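Long-range contacts in thiol peroxidase (Mycobacterium tuberculosis, PDB 1Y25), which probably reduces hydrogen peroxide and organic hydroperoxides to water and alcohols with electrons from thioredoxin, protecting the cell against oxidative stress: residues 4-9 / 148-153; 28-33 / 84-89; 48-53 / 62-67. The protein carries 1 engineered substitution. All blocks are in the same frame, centred on the assembly; numbering follows the deposited sequence.

Interaction 1: 4-9 / 148-153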
loop_
_atom_site.group_PDB
_atom_site.type_symbol
_atom_site.label_atom_id
_atom_site.label_comp_id
_atom_site.label_asym_id
_atom_site.label_seq_id
_atom_site.Cartn_x
_atom_site.Cartn_y
_atom_site.Cartn_z
ATOM N N ILE A 4 -4.898 -13.496 -12.790
ATOM C CA ILE A 4 -6.262 -13.336 -13.325
ATOM C C ILE A 4 -6.471 -14.347 -14.489
ATOM O O ILE A 4 -5.539 -15.060 -14.857
ATOM C CB ILE A 4 -6.508 -11.897 -13.798
ATOM C CG1 ILE A 4 -5.408 -11.468 -14.789
ATOM C CG2 ILE A 4 -6.436 -10.944 -12.587
ATOM C CD1 ILE A 4 -5.752 -10.402 -15.570
ATOM N N THR A 5 -7.692 -14.427 -15.034
ATOM C CA THR A 5 -7.961 -15.211 -16.261
ATOM C C THR A 5 -8.385 -14.290 -17.393
ATOM O O THR A 5 -8.920 -13.204 -17.149
ATOM C CB THR A 5 -9.031 -16.297 -16.059
ATOM O OG1 THR A 5 -10.224 -15.707 -15.540
ATOM C CG2 THR A 5 -8.551 -17.419 -15.131
ATOM N N LEU A 6 -8.034 -14.680 -18.627
ATOM C CA LEU A 6 -8.585 -14.105 -19.805
ATOM C C LEU A 6 -9.317 -15.216 -20.591
ATOM O O LEU A 6 -8.697 -16.150 -21.099
ATOM C CB LEU A 6 -7.496 -13.401 -20.646
ATOM C CG LEU A 6 -7.860 -12.968 -22.089
ATOM C CD1 LEU A 6 -8.887 -11.842 -22.130
ATOM C CD2 LEU A 6 -6.601 -12.606 -22.979
ATOM N N ARG A 7 -10.641 -15.096 -20.676
ATOM C CA ARG A 7 -11.510 -16.118 -21.277
ATOM C C ARG A 7 -11.147 -17.499 -20.748
ATOM O O ARG A 7 -10.944 -18.431 -21.504
ATOM C CB ARG A 7 -11.470 -15.997 -22.819
ATOM C CG ARG A 7 -11.435 -14.481 -23.200
ATOM C CD ARG A 7 -11.958 -14.116 -24.538
ATOM N NE ARG A 7 -11.541 -12.736 -24.849
ATOM C CZ ARG A 7 -12.241 -11.624 -24.590
ATOM N NH1 ARG A 7 -13.482 -11.651 -24.061
ATOM N NH2 ARG A 7 -11.694 -10.459 -24.916
ATOM N N GLY A 8 -11.019 -17.577 -19.429
ATOM C CA GLY A 8 -10.666 -18.815 -18.719
ATOM C C GLY A 8 -9.164 -19.118 -18.604
ATOM O O GLY A 8 -8.739 -20.004 -17.855
ATOM N N ASN A 9 -8.344 -18.404 -19.364
ATOM C CA ASN A 9 -6.946 -18.786 -19.481
ATOM C C ASN A 9 -6.125 -17.986 -18.497
ATOM O O ASN A 9 -6.232 -16.769 -18.465
ATOM C CB ASN A 9 -6.453 -18.634 -20.938
ATOM C CG ASN A 9 -7.077 -19.692 -21.895
ATOM O OD1 ASN A 9 -7.277 -19.434 -23.096
ATOM N ND2 ASN A 9 -7.372 -20.865 -21.364
ATOM N N PRO A 148 -11.387 -10.804 -11.352
ATOM C CA PRO A 148 -10.866 -12.154 -11.513
ATOM C C PRO A 148 -10.671 -12.620 -12.951
ATOM O O PRO A 148 -9.735 -13.396 -13.242
ATOM C CB PRO A 148 -11.952 -13.051 -10.819
ATOM C CG PRO A 148 -12.656 -12.218 -9.946
ATOM C CD PRO A 148 -12.572 -10.785 -10.461
ATOM N N GLU A 149 -11.585 -12.167 -13.822
ATOM C CA GLU A 149 -11.620 -12.505 -15.209
ATOM C C GLU A 149 -11.707 -11.219 -15.971
ATOM O O GLU A 149 -12.557 -10.405 -15.650
ATOM C CB GLU A 149 -12.881 -13.376 -15.493
ATOM C CG GLU A 149 -13.354 -13.492 -16.936
ATOM C CD GLU A 149 -12.289 -14.011 -17.891
ATOM O OE1 GLU A 149 -11.969 -13.294 -18.890
ATOM O OE2 GLU A 149 -11.764 -15.138 -17.650
ATOM N N ILE A 150 -10.862 -11.068 -17.007
ATOM C CA ILE A 150 -10.844 -9.847 -17.850
ATOM C C ILE A 150 -12.208 -9.535 -18.555
ATOM O O ILE A 150 -12.668 -8.393 -18.549
ATOM C CB ILE A 150 -9.710 -9.939 -18.867
ATOM C CG1 ILE A 150 -8.373 -9.804 -18.153
ATOM C CG2 ILE A 150 -9.781 -8.766 -19.939
ATOM C CD1 ILE A 150 -7.964 -8.342 -17.948
ATOM N N ALA A 151 -12.852 -10.566 -19.100
ATOM C CA ALA A 151 -14.170 -10.496 -19.693
ATOM C C ALA A 151 -15.280 -10.035 -18.730
ATOM O O ALA A 151 -16.331 -9.761 -19.159
ATOM C CB ALA A 151 -14.549 -11.862 -20.362
ATOM N N GLN A 152 -15.037 -9.907 -17.448
ATOM C CA GLN A 152 -16.055 -9.585 -16.456
ATOM C C GLN A 152 -15.954 -8.077 -16.106
ATOM O O GLN A 152 -14.894 -7.438 -16.164
ATOM C CB GLN A 152 -15.733 -10.412 -15.202
ATOM C CG GLN A 152 -16.698 -10.385 -13.980
ATOM C CD GLN A 152 -16.144 -11.171 -12.762
ATOM O OE1 GLN A 152 -16.038 -10.634 -11.579
ATOM N NE2 GLN A 152 -15.780 -12.432 -13.032
ATOM N N GLU A 153 -17.084 -7.499 -15.751
ATOM C CA GLU A 153 -17.169 -6.121 -15.372
ATOM C C GLU A 153 -16.796 -5.971 -13.923
ATOM O O GLU A 153 -16.921 -6.897 -13.106
ATOM C CB GLU A 153 -18.575 -5.570 -15.632
ATOM C CG GLU A 153 -18.993 -5.346 -17.078
ATOM C CD GLU A 153 -20.416 -4.759 -17.106
ATOM O OE1 GLU A 153 -20.722 -3.839 -16.385
ATOM O OE2 GLU A 153 -21.247 -5.183 -17.880
#
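Glu149 lays its carboxylate against the turn that follows strand 3-6 and gathers donors from both sides of the contact. Its chain is bent at chi2 (56°), which brings the two oxygens back to the backbone of Arg7 and Gly8. Glu149 OE1 accepts Arg7 N at 2.9 Å on its syn side, and its anti lone pair takes the N-H of Ala151 in its own segment. OE2 also has two donors, arriving from opposite faces of the carboxylate plane: Gly8 N on the syn side, nearly straight at 171°, and the hydroxyl of Thr5, whose OG1 donates to Glu149 OE2 over 2.7 Å from well above the plane. Four bonds fix the carboxylate's rotation and probably favour its charged form. The backbones of Thr5 and Glu149 form a single beta bridge, Thr5 N to Pro148 O and Ile150 N to Thr5 O, both 2.9 Å. The apolar side belongs to Ile150: its CG1 meets Ile4 CD1 at 3.7 Å, while its CB and CG2 rest against Leu6 CD1. Arg7 NH1 comes obliquely to within 3.9 Å of Ala151 CB. The type I' turn from Leu6 to Asn9 links strands 3-6 and 9-12 as a beta hairpin; Ile4 and Leu6 also pack on Ile11. The bridge thereby docks this N-terminal hairpin onto the loop between strand 141-146 and helix 156-163.

Interaction 2: 28-33 / 84-89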
loop_
_atom_site.group_PDB
_atom_site.type_symbol
_atom_site.label_atom_id
_atom_site.label_comp_id
_atom_site.label_asym_id
_atom_site.label_seq_id
_atom_site.Cartn_x
_atom_site.Cartn_y
_atom_site.Cartn_z
ATOM N N THR A 28 1.847 10.056 -11.947
ATOM C CA THR A 28 1.597 11.033 -12.949
ATOM C C THR A 28 1.045 10.231 -14.141
ATOM O O THR A 28 1.419 9.085 -14.381
ATOM C CB THR A 28 2.897 11.848 -13.320
ATOM O OG1 THR A 28 3.912 10.932 -13.650
ATOM C CG2 THR A 28 3.380 12.715 -12.143
ATOM N N LEU A 29 0.054 10.808 -14.802
ATOM C CA LEU A 29 -0.575 10.228 -15.947
ATOM C C LEU A 29 -0.747 11.321 -16.991
ATOM O O LEU A 29 -0.524 12.502 -16.684
ATOM C CB LEU A 29 -1.904 9.653 -15.522
ATOM C CG LEU A 29 -1.807 8.404 -14.676
ATOM C CD1 LEU A 29 -3.214 8.040 -14.226
ATOM C CD2 LEU A 29 -1.200 7.162 -15.400
ATOM N N THR A 30 -1.187 10.959 -18.194
ATOM C CA THR A 30 -1.409 11.962 -19.258
ATOM C C THR A 30 -2.912 12.137 -19.551
ATOM O O THR A 30 -3.629 11.142 -19.790
ATOM C CB THR A 30 -0.598 11.602 -20.562
ATOM O OG1 THR A 30 0.797 11.418 -20.231
ATOM C CG2 THR A 30 -0.741 12.670 -21.674
ATOM N N GLY A 31 -3.375 13.394 -19.478
ATOM C CA GLY A 31 -4.758 13.777 -19.732
ATOM C C GLY A 31 -4.961 13.997 -21.213
ATOM O O GLY A 31 -3.992 13.926 -21.997
ATOM N N GLY A 32 -6.217 14.226 -21.609
ATOM C CA GLY A 32 -6.609 14.256 -23.034
ATOM C C GLY A 32 -5.951 15.356 -23.807
ATOM O O GLY A 32 -5.811 15.282 -25.029
ATOM N N ASP A 33 -5.526 16.368 -23.095
ATOM C CA ASP A 33 -4.854 17.551 -23.670
ATOM C C ASP A 33 -3.342 17.389 -23.629
ATOM O O ASP A 33 -2.641 18.313 -23.917
ATOM C CB ASP A 33 -5.254 18.826 -22.884
ATOM C CG ASP A 33 -4.756 18.803 -21.411
ATOM O OD1 ASP A 33 -4.518 17.719 -20.872
ATOM O OD2 ASP A 33 -4.593 19.859 -20.770
ATOM N N ASP A 84 -4.255 3.164 -23.207
ATOM C CA ASP A 84 -4.691 3.881 -24.384
ATOM C C ASP A 84 -3.890 5.168 -24.553
ATOM O O ASP A 84 -3.559 5.873 -23.585
ATOM C CB ASP A 84 -6.160 4.322 -24.320
ATOM C CG ASP A 84 -7.147 3.201 -24.332
ATOM O OD1 ASP A 84 -7.166 2.391 -25.281
ATOM O OD2 ASP A 84 -7.976 3.199 -23.365
ATOM N N LEU A 85 -3.653 5.548 -25.788
ATOM C CA LEU A 85 -3.088 6.871 -25.955
ATOM C C LEU A 85 -4.162 7.858 -25.550
ATOM O O LEU A 85 -5.341 7.538 -25.634
ATOM C CB LEU A 85 -2.693 7.121 -27.375
ATOM C CG LEU A 85 -1.566 6.310 -27.912
ATOM C CD1 LEU A 85 -1.324 6.930 -29.290
ATOM C CD2 LEU A 85 -0.317 6.365 -26.992
ATOM N N PRO A 86 -3.777 9.075 -25.115
ATOM C CA PRO A 86 -4.773 10.099 -24.804
ATOM C C PRO A 86 -5.807 10.360 -25.850
ATOM O O PRO A 86 -6.935 10.712 -25.549
ATOM C CB PRO A 86 -3.917 11.336 -24.673
ATOM C CG PRO A 86 -2.709 10.774 -24.011
ATOM C CD PRO A 86 -2.423 9.590 -24.860
ATOM N N PHE A 87 -5.416 10.326 -27.107
ATOM C CA PHE A 87 -6.331 10.650 -28.204
ATOM C C PHE A 87 -7.529 9.690 -28.350
ATOM O O PHE A 87 -8.634 10.161 -28.700
ATOM C CB PHE A 87 -5.594 10.753 -29.518
ATOM C CG PHE A 87 -4.267 11.451 -29.428
ATOM C CD1 PHE A 87 -4.194 12.828 -29.296
ATOM C CD2 PHE A 87 -3.095 10.712 -29.437
ATOM C CE1 PHE A 87 -2.945 13.465 -29.267
ATOM C CE2 PHE A 87 -1.899 11.281 -29.389
ATOM C CZ PHE A 87 -1.798 12.708 -29.322
ATOM N N ALA A 88 -7.319 8.382 -28.058
ATOM C CA ALA A 88 -8.407 7.385 -28.029
ATOM C C ALA A 88 -9.394 7.630 -26.935
ATOM O O ALA A 88 -10.557 7.491 -27.155
ATOM C CB ALA A 88 -7.880 5.972 -27.907
ATOM N N GLN A 89 -8.903 7.950 -25.747
ATOM C CA GLN A 89 -9.737 8.220 -24.579
ATOM C C GLN A 89 -10.608 9.432 -24.788
ATOM O O GLN A 89 -11.803 9.405 -24.511
ATOM C CB GLN A 89 -8.849 8.450 -23.374
ATOM C CG GLN A 89 -8.194 7.171 -22.890
ATOM C CD GLN A 89 -7.294 7.389 -21.683
ATOM O OE1 GLN A 89 -7.075 6.465 -20.887
ATOM N NE2 GLN A 89 -6.805 8.602 -21.518
#
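Pro86, in the first turn of helix 86-96, packs its ring against Thr30 of strand 28-30 and the neighbouring Gly31 and Gly32, within the thioredoxin fold of this peroxiredoxin. The tight part is small and mostly apolar. Thr30 places CG2 anti to its own N (the OG1 torsion is -54°), which turns the methyl to the proline while OG1 sits beside the backbone N, with a weak bond from Arg108. The two side chains meet at a slant, and Pro86 CG also lies 4.1 Å from Thr30 CB. Farther along, Pro86 CB comes within 3.7 Å of Gly31 O, a contact of carbon with carbonyl oxygen. Leu34 adds to the cover of the proline. Toward solvent the packing thins: Gly32 is partly exposed, its CA 4.3 Å from Pro86 CB, and its neighbour Asp33 is exposed. Gln89, one helical turn after Pro86, is buried but reaches the 28-33 segment only loosely; its side chain also touches Pro103 and Ser105 of strand 101-105. The closest carbon pair across the contact is Thr30 CG2 with Pro86 CG, at 3.6 Å.

Interaction 3: 48-53 / 62-67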
loop_
_atom_site.group_PDB
_atom_site.type_symbol
_atom_site.label_atom_id
_atom_site.label_comp_id
_atom_site.label_asym_id
_atom_site.label_seq_id
_atom_site.Cartn_x
_atom_site.Cartn_y
_atom_site.Cartn_z
ATOM N N LEU A 48 -11.743 7.484 -7.413
ATOM C CA LEU A 48 -11.880 6.131 -7.864
ATOM C C LEU A 48 -11.172 5.979 -9.199
ATOM O O LEU A 48 -11.454 6.727 -10.177
ATOM C CB LEU A 48 -13.342 5.747 -7.962
ATOM C CG LEU A 48 -13.708 4.349 -8.496
ATOM C CD1 LEU A 48 -15.114 4.005 -7.974
ATOM C CD2 LEU A 48 -13.663 4.250 -9.984
ATOM N N LEU A 49 -10.234 5.026 -9.205
ATOM C CA LEU A 49 -9.454 4.621 -10.380
ATOM C C LEU A 49 -10.136 3.413 -10.942
ATOM O O LEU A 49 -10.182 2.342 -10.286
ATOM C CB LEU A 49 -7.995 4.210 -9.988
ATOM C CG LEU A 49 -7.172 5.159 -9.093
ATOM C CD1 LEU A 49 -5.785 4.568 -8.892
ATOM C CD2 LEU A 49 -7.199 6.615 -9.585
ATOM N N ASN A 50 -10.715 3.655 -12.109
ATOM C CA ASN A 50 -11.252 2.646 -13.006
ATOM C C ASN A 50 -10.180 2.261 -14.025
ATOM O O ASN A 50 -10.000 2.911 -15.009
ATOM C CB ASN A 50 -12.538 3.187 -13.713
ATOM C CG ASN A 50 -13.235 2.133 -14.566
ATOM O OD1 ASN A 50 -13.242 0.965 -14.208
ATOM N ND2 ASN A 50 -13.829 2.543 -15.706
ATOM N N ILE A 51 -9.519 1.139 -13.773
ATOM C CA ILE A 51 -8.324 0.709 -14.502
ATOM C C ILE A 51 -8.722 -0.435 -15.432
ATOM O O ILE A 51 -9.414 -1.414 -15.002
ATOM C CB ILE A 51 -7.214 0.235 -13.514
ATOM C CG1 ILE A 51 -6.931 1.251 -12.394
ATOM C CG2 ILE A 51 -5.931 -0.209 -14.261
ATOM C CD1 ILE A 51 -6.331 0.617 -11.120
ATOM N N PHE A 52 -8.351 -0.337 -16.712
ATOM C CA PHE A 52 -8.761 -1.391 -17.675
ATOM C C PHE A 52 -7.824 -1.456 -18.845
ATOM O O PHE A 52 -7.038 -0.522 -19.075
ATOM C CB PHE A 52 -10.172 -1.146 -18.174
ATOM C CG PHE A 52 -10.409 0.293 -18.578
ATOM C CD1 PHE A 52 -10.982 1.202 -17.699
ATOM C CD2 PHE A 52 -10.048 0.739 -19.877
ATOM C CE1 PHE A 52 -11.176 2.545 -18.078
ATOM C CE2 PHE A 52 -10.218 2.119 -20.260
ATOM C CZ PHE A 52 -10.776 3.006 -19.352
ATOM N N PRO A 53 -7.937 -2.559 -19.623
ATOM C CA PRO A 53 -7.172 -2.737 -20.883
ATOM C C PRO A 53 -7.271 -1.576 -21.928
ATOM O O PRO A 53 -6.254 -1.041 -22.322
ATOM C CB PRO A 53 -7.640 -4.133 -21.412
ATOM C CG PRO A 53 -8.229 -4.830 -20.244
ATOM C CD PRO A 53 -8.739 -3.766 -19.276
ATOM N N THR A 62 -18.016 -0.355 -21.487
ATOM C CA THR A 62 -19.153 -0.446 -20.643
ATOM C C THR A 62 -18.946 0.050 -19.234
ATOM O O THR A 62 -19.790 0.739 -18.749
ATOM C CB THR A 62 -19.760 -1.804 -20.661
ATOM O OG1 THR A 62 -20.238 -2.026 -21.982
ATOM C CG2 THR A 62 -20.936 -1.900 -19.662
ATOM N N SER A 63 -17.790 -0.220 -18.649
ATOM C CA SER A 63 -17.445 0.273 -17.342
ATOM C C SER A 63 -17.356 1.806 -17.303
ATOM O O SER A 63 -17.804 2.409 -16.371
ATOM C CB SER A 63 -16.166 -0.392 -16.788
ATOM O OG SER A 63 -15.005 0.056 -17.426
ATOM N N VAL A 64 -16.803 2.405 -18.336
ATOM C CA VAL A 64 -16.710 3.854 -18.462
ATOM C C VAL A 64 -18.074 4.501 -18.528
ATOM O O VAL A 64 -18.335 5.435 -17.795
ATOM C CB VAL A 64 -15.878 4.261 -19.669
ATOM C CG1 VAL A 64 -15.960 5.764 -19.889
ATOM C CG2 VAL A 64 -14.345 3.741 -19.548
ATOM N N ARG A 65 -18.955 3.970 -19.399
ATOM C CA ARG A 65 -20.314 4.459 -19.495
ATOM C C ARG A 65 -21.049 4.316 -18.137
ATOM O O ARG A 65 -21.820 5.197 -17.747
ATOM C CB ARG A 65 -21.075 3.720 -20.577
ATOM C CG ARG A 65 -20.425 3.814 -21.923
ATOM C CD ARG A 65 -21.307 3.203 -22.923
ATOM N NE ARG A 65 -20.597 3.067 -24.158
ATOM C CZ ARG A 65 -20.159 1.934 -24.705
ATOM N NH1 ARG A 65 -20.401 0.743 -24.171
ATOM N NH2 ARG A 65 -19.520 2.025 -25.860
ATOM N N THR A 66 -20.857 3.203 -17.447
ATOM C CA THR A 66 -21.592 2.948 -16.195
ATOM C C THR A 66 -21.093 3.863 -15.072
ATOM O O THR A 66 -21.887 4.393 -14.301
ATOM C CB THR A 66 -21.449 1.474 -15.790
ATOM O OG1 THR A 66 -21.965 0.626 -16.845
ATOM C CG2 THR A 66 -22.146 1.183 -14.459
ATOM N N PHE A 67 -19.778 4.007 -14.922
ATOM C CA PHE A 67 -19.243 5.004 -13.950
ATOM C C PHE A 67 -19.626 6.462 -14.261
ATOM O O PHE A 67 -19.954 7.222 -13.366
ATOM C CB PHE A 67 -17.752 4.845 -13.782
ATOM C CG PHE A 67 -17.354 3.689 -12.856
ATOM C CD1 PHE A 67 -17.756 3.660 -11.508
ATOM C CD2 PHE A 67 -16.535 2.674 -13.316
ATOM C CE1 PHE A 67 -17.358 2.601 -10.649
ATOM C CE2 PHE A 67 -16.119 1.621 -12.484
ATOM C CZ PHE A 67 -16.524 1.589 -11.173
#
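Leu48 sets its CD2 methyl over one face of the Phe67 ring, 4.2 Å from the ring centroid, a CH-pi contact displaced toward the rim at CE1 and CZ. The other methyl, Leu48 CD1, meets Phe67 CE1 at 3.8 Å, and the two side chains cross at about a right angle. Asn50 lies against the CD2-CE2 side of the same ring. Its amide plane is turned 62° from the ring, so the groups do not stack; Asn50 OD1 approaches Phe67 CE2 obliquely at 3.4 Å. With CG anti to the backbone N (chi1 -174°), Asn50 reaches out to the helix, where ND2 donates to Ser63 OG across 3.2 Å. The bond is nearly straight, and the hydroxyl lies almost in the amide plane. Ser63 OG is in turn bonded to the carbonyl of Ser60, one turn earlier in helix 58-74. Past Asn50, Phe52 reaches Val64 with its far end, CZ to CG2 at 3.6 Å, again crossing at nearly a right angle. Strand 48-51 and helix 62-67 run nearly antiparallel, at 156°, as the first strand and the helix of the beta-alpha-beta unit completed by strand 78-82. Tyr156 meets the Phe67 ring edge-to-face. Ser60 is the engineered replacement for the predicted peroxidatic cysteine. One amide-to-hydroxyl bond thus satisfies polar groups buried in an otherwise largely apolar interface, and it ties the central strand to a serine that also bonds the backbone carbonyl of Ser60.

Interaction 3 is the innermost of the three, joining the central strand to its own crossover helix; interaction 2 is also buried but smaller, and interaction 1 lies farthest out, only partly buried. Their chemistry follows: carboxylate and backbone hydrogen bonds in the partly buried outer contact, nearly pure van der Waals packing at 28-33 / 84-89, and aromatic and aliphatic contacts around one amide bond in the core. Along the chain they nest, 3 within 2 and 2 within 1. Interactions 1 and 2 do not touch, but both reach interaction 3: Glu153 and Ile150 pack on Thr62 and Pro53, and Asp84 on Phe52, near the engineered Ser60.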